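Local coordinates for protein SusD homolog (Bacteroides thetaiotaomicron VPI-5482, PDB 3IV0) that probably binds glycans at the outer membrane of a gut bacterium, as a SusD-family lipoprotein whose own sugar ligand is not established, at residues A[90-93]-A[94-98]; A[135-138]-A[139-142]; A[430-433]-A[434-437]. All blocks are in the same frame, centred on the assembly; numbering follows the deposited sequence.

Interaction 1 (A[90-93]-A[94-98]); sequences MQWD and VFYTA
Trp92 and Tyr96, one helical turn apart, make the aromatic contact of this helix start. The two side chains rise from the same side of the first turn, yet the rings are turned to 80° and form a T-shaped (edge-to-face) pair: the CD2-CE2 edge of Tyr96 is directed at the face of the Trp92 five-membered ring, with centroids 4.8 Å apart. Tyr96 CD2 comes within 3.5 Å of Trp92 CD1. Trp92 reaches this place because CG sits between its own backbone N and carbonyl carbon (chi1 55°), which stands the indole up next to the first turn. Phe142 meets the indole edge-to-face as well, and the phenol OH of Tyr96 is hydrogen-bonded to Pro146 O.

Among the backbone bonds, Tyr96 N gives a nearly straight one to Trp92 O (3.0 Å, N-H...O 161°), and Thr97 N binds Asp93 O, also at 3.0 Å. From the side chain, the hydroxyl Thr97 OG1 approaches that same Asp93 O to 3.2 Å. One water extends the pattern backward into the loop: it donates to Gln91 O (2.8 Å) and accepts from Phe95 N (3.1 Å), so an amide of the first turn is tied to a carbonyl ahead of the helix.

The charged contact is at Asp93, whose OD1 forms a salt bridge with Arg41 NH2; an acidic group here probably also interacts favourably with the helix dipole. Arg41 further bonds Gln91 O. Together these features make up the N-terminal start of helix 93-108, with Trp92 at the N-cap position, in the helical SusD fold.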
loop_
_atom_site.group_PDB
_atom_site.type_symbol
_atom_site.label_atom_id
_atom_site.label_comp_id
_atom_site.label_asym_id
_atom_site.label_seq_id
_atom_site.Cartn_x
_atom_site.Cartn_y
_atom_site.Cartn_z
HETATM N N MSE A 90 0.786 16.031 3.436
HETATM C CA MSE A 90 0.009 16.763 2.444
HETATM C C MSE A 90 0.831 17.368 1.320
HETATM O O MSE A 90 0.324 18.121 0.511
HETATM C CB MSE A 90 -0.752 17.882 3.130
HETATM C CG MSE A 90 -1.774 17.367 4.102
HETATM SE SE MSE A 90 -2.454 18.669 5.379
HETATM C CE MSE A 90 -3.339 17.376 6.580
ATOM N N GLN A 91 2.122 17.032 1.313
ATOM C CA GLN A 91 3.066 17.482 0.302
ATOM C C GLN A 91 3.523 16.356 -0.574
ATOM O O GLN A 91 4.091 15.371 -0.101
ATOM C CB GLN A 91 4.273 18.148 0.970
ATOM C CG GLN A 91 3.881 19.434 1.680
ATOM C CD GLN A 91 4.943 19.985 2.575
ATOM O OE1 GLN A 91 6.112 20.082 2.189
ATOM N NE2 GLN A 91 4.571 20.325 3.782
ATOM N N TRP A 92 3.287 16.499 -1.865
ATOM C CA TRP A 92 3.679 15.481 -2.830
ATOM C C TRP A 92 5.104 15.617 -3.339
ATOM O O TRP A 92 5.546 14.857 -4.201
ATOM C CB TRP A 92 2.656 15.394 -3.983
ATOM C CG TRP A 92 2.374 16.666 -4.693
ATOM C CD1 TRP A 92 3.258 17.691 -4.948
ATOM C CD2 TRP A 92 1.121 17.071 -5.203
ATOM N NE1 TRP A 92 2.614 18.679 -5.628
ATOM C CE2 TRP A 92 1.301 18.340 -5.806
ATOM C CE3 TRP A 92 -0.144 16.469 -5.254
ATOM C CZ2 TRP A 92 0.260 19.029 -6.390
ATOM C CZ3 TRP A 92 -1.193 17.164 -5.852
ATOM C CH2 TRP A 92 -0.974 18.431 -6.412
ATOM N N ASP A 93 5.871 16.548 -2.764
ATOM C CA ASP A 93 7.229 16.836 -3.232
ATOM C C ASP A 93 8.155 15.642 -3.299
ATOM O O ASP A 93 8.892 15.499 -4.285
ATOM C CB ASP A 93 7.897 17.977 -2.395
ATOM C CG ASP A 93 8.072 17.636 -0.920
ATOM O OD1 ASP A 93 7.225 16.926 -0.344
ATOM O OD2 ASP A 93 9.076 18.094 -0.298
ATOM N N VAL A 94 8.167 14.785 -2.289
ATOM C CA VAL A 94 9.116 13.686 -2.292
ATOM C C VAL A 94 8.744 12.630 -3.318
ATOM O O VAL A 94 9.606 12.096 -4.003
ATOM C CB VAL A 94 9.276 13.080 -0.911
ATOM C CG1 VAL A 94 10.325 11.942 -0.953
ATOM C CG2 VAL A 94 9.695 14.174 0.098
ATOM N N PHE A 95 7.455 12.360 -3.503
ATOM C CA PHE A 95 7.040 11.485 -4.609
ATOM C C PHE A 95 7.471 12.082 -5.944
ATOM O O PHE A 95 7.906 11.333 -6.842
ATOM C CB PHE A 95 5.509 11.300 -4.624
ATOM C CG PHE A 95 4.989 10.431 -3.511
ATOM C CD1 PHE A 95 5.194 9.058 -3.540
ATOM C CD2 PHE A 95 4.236 10.968 -2.477
ATOM C CE1 PHE A 95 4.686 8.268 -2.528
ATOM C CE2 PHE A 95 3.750 10.160 -1.480
ATOM C CZ PHE A 95 3.952 8.845 -1.526
ATOM N N TYR A 96 7.323 13.405 -6.124
ATOM C CA TYR A 96 7.776 13.976 -7.397
ATOM C C TYR A 96 9.306 13.949 -7.570
ATOM O O TYR A 96 9.778 13.898 -8.708
ATOM C CB TYR A 96 7.222 15.393 -7.622
ATOM C CG TYR A 96 5.819 15.365 -8.177
ATOM C CD1 TYR A 96 5.576 14.997 -9.485
ATOM C CD2 TYR A 96 4.742 15.639 -7.375
ATOM C CE1 TYR A 96 4.313 14.915 -9.960
ATOM C CE2 TYR A 96 3.473 15.578 -7.849
ATOM C CZ TYR A 96 3.260 15.229 -9.139
ATOM O OH TYR A 96 1.953 15.155 -9.573
ATOM N N THR A 97 10.063 13.908 -6.492
ATOM C CA THR A 97 11.508 13.670 -6.622
ATOM C C THR A 97 11.739 12.302 -7.267
ATOM O O THR A 97 12.556 12.182 -8.179
ATOM C CB THR A 97 12.223 13.763 -5.268
ATOM O OG1 THR A 97 12.017 15.054 -4.694
ATOM C CG2 THR A 97 13.753 13.500 -5.391
ATOM N N ALA A 98 11.051 11.257 -6.796
ATOM C CA ALA A 98 11.109 9.950 -7.407
ATOM C C ALA A 98 10.707 9.981 -8.871
ATOM O O ALA A 98 11.374 9.404 -9.731
ATOM C CB ALA A 98 10.238 8.940 -6.604
HETATM O O HOH W 1 5.900 13.431 -1.060
#

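Interaction 2 (A[135-138]-A[139-142]); sequences YFFI and VRAF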
loop_
_atom_site.group_PDB
_atom_site.type_symbol
_atom_site.label_atom_id
_atom_site.label_comp_id
_atom_site.label_asym_id
_atom_site.label_seq_id
_atom_site.Cartn_x
_atom_site.Cartn_y
_atom_site.Cartn_z
ATOM N N TYR A 135 3.039 7.780 -9.004
ATOM C CA TYR A 135 1.830 8.430 -9.481
ATOM C C TYR A 135 0.596 7.785 -8.859
ATOM O O TYR A 135 -0.344 8.479 -8.441
ATOM C CB TYR A 135 1.711 8.383 -11.021
ATOM C CG TYR A 135 2.402 9.569 -11.677
ATOM C CD1 TYR A 135 1.986 10.848 -11.409
ATOM C CD2 TYR A 135 3.442 9.392 -12.556
ATOM C CE1 TYR A 135 2.603 11.943 -11.988
ATOM C CE2 TYR A 135 4.072 10.484 -13.138
ATOM C CZ TYR A 135 3.658 11.742 -12.825
ATOM O OH TYR A 135 4.265 12.874 -13.391
ATOM N N PHE A 136 0.549 6.462 -8.801
ATOM C CA PHE A 136 -0.584 5.784 -8.175
ATOM C C PHE A 136 -0.743 6.197 -6.737
ATOM O O PHE A 136 -1.864 6.510 -6.315
ATOM C CB PHE A 136 -0.441 4.289 -8.280
ATOM C CG PHE A 136 -1.551 3.515 -7.615
ATOM C CD1 PHE A 136 -2.857 3.648 -8.047
ATOM C CD2 PHE A 136 -1.275 2.615 -6.616
ATOM C CE1 PHE A 136 -3.877 2.891 -7.471
ATOM C CE2 PHE A 136 -2.318 1.864 -6.012
ATOM C CZ PHE A 136 -3.612 2.031 -6.463
ATOM N N PHE A 137 0.338 6.229 -5.974
ATOM C CA PHE A 137 0.232 6.602 -4.568
ATOM C C PHE A 137 -0.269 8.023 -4.393
ATOM O O PHE A 137 -1.062 8.321 -3.462
ATOM C CB PHE A 137 1.592 6.427 -3.873
ATOM C CG PHE A 137 1.764 5.078 -3.214
ATOM C CD1 PHE A 137 1.463 3.911 -3.876
ATOM C CD2 PHE A 137 2.228 4.999 -1.918
ATOM C CE1 PHE A 137 1.607 2.696 -3.242
ATOM C CE2 PHE A 137 2.368 3.784 -1.277
ATOM C CZ PHE A 137 2.063 2.631 -1.960
ATOM N N ILE A 138 0.163 8.959 -5.234
ATOM C CA ILE A 138 -0.309 10.324 -5.070
ATOM C C ILE A 138 -1.729 10.532 -5.605
ATOM O O ILE A 138 -2.462 11.374 -5.094
ATOM C CB ILE A 138 0.673 11.390 -5.601
ATOM C CG1 ILE A 138 0.998 11.272 -7.086
ATOM C CG2 ILE A 138 1.933 11.382 -4.740
ATOM C CD1 ILE A 138 1.829 12.457 -7.649
ATOM N N VAL A 139 -2.141 9.778 -6.615
ATOM C CA VAL A 139 -3.549 9.831 -7.034
ATOM C C VAL A 139 -4.427 9.341 -5.893
ATOM O O VAL A 139 -5.477 9.954 -5.565
ATOM C CB VAL A 139 -3.797 8.998 -8.293
ATOM C CG1 VAL A 139 -5.304 8.771 -8.489
ATOM C CG2 VAL A 139 -3.200 9.737 -9.517
ATOM N N ARG A 140 -4.076 8.224 -5.274
ATOM C CA ARG A 140 -4.892 7.709 -4.189
ATOM C C ARG A 140 -5.015 8.708 -3.057
ATOM O O ARG A 140 -6.060 8.749 -2.365
ATOM C CB ARG A 140 -4.343 6.409 -3.603
ATOM C CG ARG A 140 -4.347 5.198 -4.474
ATOM C CD ARG A 140 -4.147 3.956 -3.643
ATOM N NE ARG A 140 -2.898 4.005 -2.890
ATOM C CZ ARG A 140 -2.437 2.979 -2.174
ATOM N NH1 ARG A 140 -3.031 1.784 -2.220
ATOM N NH2 ARG A 140 -1.348 3.115 -1.451
ATOM N N ALA A 141 -3.968 9.470 -2.770
ATOM C CA ALA A 141 -4.005 10.430 -1.689
ATOM C C ALA A 141 -4.632 11.748 -2.062
ATOM O O ALA A 141 -5.360 12.347 -1.263
ATOM C CB ALA A 141 -2.567 10.677 -1.123
ATOM N N PHE A 142 -4.379 12.226 -3.273
ATOM C CA PHE A 142 -4.689 13.603 -3.611
ATOM C C PHE A 142 -5.719 13.775 -4.709
ATOM O O PHE A 142 -6.202 14.908 -4.915
ATOM C CB PHE A 142 -3.411 14.381 -3.983
ATOM C CG PHE A 142 -2.416 14.503 -2.850
ATOM C CD1 PHE A 142 -2.639 15.390 -1.808
ATOM C CD2 PHE A 142 -1.255 13.747 -2.843
ATOM C CE1 PHE A 142 -1.741 15.482 -0.778
ATOM C CE2 PHE A 142 -0.370 13.844 -1.797
ATOM C CZ PHE A 142 -0.606 14.721 -0.782
HETATM O O HOH W 2 -1.363 6.178 -1.699
#
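Phe137 O is gripped by two donors: Ala141 N, at 3.2 Å, and a water that donates to it at 2.8 Å. The same water accepts from Arg140 NE (2.9 Å), lying in the plane of the guanidinium at its edge, and so ties the arginine back to its own helix. These are the buried last two turns of helix 117-142 in the SusD fold, and the i to i+4 ladder runs on through Val139 N to Tyr135 O, Arg140 N to Phe136 O and Phe142 N to Ile138 O.

Arg140 touches two phenylalanine faces, in directions roughly perpendicular to each other. Its chain bends at chi3 (-58°). CG and CD lie over Phe136, a CH-pi contact with Arg140 CG 4.0 Å from the ring centroid, and Phe136 CE2 also covers a guanidinium face. Over Phe137 the contact is cation-pi, Arg140 CZ standing 4.5 Å from the centroid, with the planes inclined at 36°; NH2 is the atom above the ring, offset toward its rim, with Arg140 NH2 3.5 Å from Phe137 CE1. Tyr431 is a further cation-pi partner. Phe136 forms an edge-to-face pair with Trp215, and Phe137 with Phe33.

At the C-terminal end Phe142 folds back alongside Ile138, the edge of its ring near Ile138 O, and Phe142 CD2 lies 4.1 Å from Ile138 CB.

Interaction 3 (A[430-433]-A[434-437]); sequences YYDL and VRTG
Asp432 and Arg435 form a salt bridge within one turn of helix 429-436. Arg435 approaches side-on and gives two nitrogens to a single oxygen: NE is 3.0 Å and NH2 3.3 Å from Asp432 OD1. Both come from the same face, well above the plane of the carboxylate, which is nearly perpendicular to the guanidinium (87°). The pair belongs to a wider charge network, since Asp432 OD2 binds Arg419 and Arg435 NH1 binds Glu376.

A second doubly held oxygen is Asp432 O. Thr436 N reaches it at 3.1 Å and Thr436 OG1 at 2.7 Å, from opposite faces of the carbonyl plane; the hydroxyl is placed for this by a chi1 of 61°, with OG1 between the threonine N and C. Val434 N and Arg435 N continue the helical bonding to Tyr430 O and Tyr431 O.

Outside the polar core, Val434 CG2 sits over one face of the Tyr430 ring, a CH-pi contact of 3.8 Å to the centroid. It is shifted toward the hydroxyl end, with Val434 CG2 3.4 Å from Tyr430 CZ, while Tyr430 OH bonds Trp459 O. Trp215 packs against Val434 and Arg435. The arrangement is a largely buried helix C-terminus, ended by the positive-phi glycine Gly437, in the helical SusD fold.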
loop_
_atom_site.group_PDB
_atom_site.type_symbol
_atom_site.label_atom_id
_atom_site.label_comp_id
_atom_site.label_asym_id
_atom_site.label_seq_id
_atom_site.Cartn_x
_atom_site.Cartn_y
_atom_site.Cartn_z
ATOM N N TYR A 430 -8.113 1.863 4.136
ATOM C CA TYR A 430 -8.815 3.049 3.712
ATOM C C TYR A 430 -8.974 3.084 2.201
ATOM O O TYR A 430 -10.010 3.470 1.672
ATOM C CB TYR A 430 -8.115 4.318 4.218
ATOM C CG TYR A 430 -8.758 5.553 3.693
ATOM C CD1 TYR A 430 -9.945 6.033 4.220
ATOM C CD2 TYR A 430 -8.209 6.228 2.644
ATOM C CE1 TYR A 430 -10.530 7.182 3.715
ATOM C CE2 TYR A 430 -8.767 7.355 2.136
ATOM C CZ TYR A 430 -9.947 7.841 2.663
ATOM O OH TYR A 430 -10.549 8.982 2.182
ATOM N N TYR A 431 -7.903 2.704 1.518
ATOM C CA TYR A 431 -7.882 2.777 0.078
ATOM C C TYR A 431 -8.860 1.766 -0.534
ATOM O O TYR A 431 -9.548 2.087 -1.515
ATOM C CB TYR A 431 -6.449 2.553 -0.377
ATOM C CG TYR A 431 -5.526 3.693 -0.026
ATOM C CD1 TYR A 431 -5.801 4.991 -0.439
ATOM C CD2 TYR A 431 -4.341 3.469 0.643
ATOM C CE1 TYR A 431 -4.940 6.043 -0.137
ATOM C CE2 TYR A 431 -3.455 4.516 0.931
ATOM C CZ TYR A 431 -3.749 5.775 0.493
ATOM O OH TYR A 431 -2.857 6.834 0.699
ATOM N N ASP A 432 -8.998 0.595 0.083
ATOM C CA ASP A 432 -10.021 -0.377 -0.354
ATOM C C ASP A 432 -11.413 0.216 -0.171
ATOM O O ASP A 432 -12.292 0.035 -1.012
ATOM C CB ASP A 432 -9.889 -1.664 0.444
ATOM C CG ASP A 432 -8.768 -2.559 -0.042
ATOM O OD1 ASP A 432 -8.178 -2.318 -1.120
ATOM O OD2 ASP A 432 -8.593 -3.619 0.605
ATOM N N LEU A 433 -11.631 0.894 0.951
ATOM C CA LEU A 433 -12.919 1.517 1.141
ATOM C C LEU A 433 -13.213 2.544 0.084
ATOM O O LEU A 433 -14.372 2.676 -0.370
ATOM C CB LEU A 433 -13.009 2.155 2.524
ATOM C CG LEU A 433 -13.074 1.224 3.726
ATOM C CD1 LEU A 433 -13.030 2.083 4.986
ATOM C CD2 LEU A 433 -14.353 0.408 3.725
ATOM N N VAL A 434 -12.225 3.352 -0.295
ATOM C CA VAL A 434 -12.482 4.373 -1.295
ATOM C C VAL A 434 -12.790 3.763 -2.673
ATOM O O VAL A 434 -13.772 4.143 -3.314
ATOM C CB VAL A 434 -11.302 5.370 -1.391
ATOM C CG1 VAL A 434 -11.419 6.294 -2.609
ATOM C CG2 VAL A 434 -11.176 6.184 -0.081
ATOM N N ARG A 435 -11.957 2.820 -3.124
ATOM C CA ARG A 435 -12.098 2.323 -4.484
ATOM C C ARG A 435 -13.335 1.445 -4.639
ATOM O O ARG A 435 -13.751 1.199 -5.746
ATOM C CB ARG A 435 -10.843 1.547 -4.940
ATOM C CG ARG A 435 -10.632 0.273 -4.146
ATOM C CD ARG A 435 -9.402 -0.508 -4.587
ATOM N NE ARG A 435 -9.302 -1.772 -3.875
ATOM C CZ ARG A 435 -10.054 -2.838 -4.128
ATOM N NH1 ARG A 435 -10.965 -2.812 -5.065
ATOM N NH2 ARG A 435 -9.876 -3.936 -3.431
ATOM N N THR A 436 -13.885 0.949 -3.542
ATOM C CA THR A 436 -15.117 0.143 -3.600
ATOM C C THR A 436 -16.339 1.005 -3.303
ATOM O O THR A 436 -17.476 0.499 -3.382
ATOM C CB THR A 436 -15.075 -1.022 -2.578
ATOM O OG1 THR A 436 -14.952 -0.467 -1.256
ATOM C CG2 THR A 436 -13.962 -2.017 -2.901
ATOM N N GLY A 437 -16.176 2.266 -2.921
ATOM C CA GLY A 437 -17.317 3.085 -2.504
ATOM C C GLY A 437 -17.828 2.722 -1.108
ATOM O O GLY A 437 -18.811 3.291 -0.613
#

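How the interactions relate
Interaction 1, at the loop leading into helix 93-108, and interaction 2, on the next helix, 117-142, have centres about 10 Å apart and pack directly: Phe95 CD2 lies 3.3 Å from Ile138 CG2, and Tyr96 OH is 3.3 Å from Ile138 CD1. Interaction 3 joins the other side of helix 117-142, where Arg140 CZ comes within 3.4 Å of Tyr431 CD2; the centres of interactions 2 and 3 are about 13 Å apart. Interactions 1 and 3 do not touch, their nearest atoms being about 7 Å apart, so interaction 2 links them. A bound 1,2-ethanediol, probably from crystallisation, lies about 4 Å from the Tyr96 side chain and does not by itself identify a sugar site.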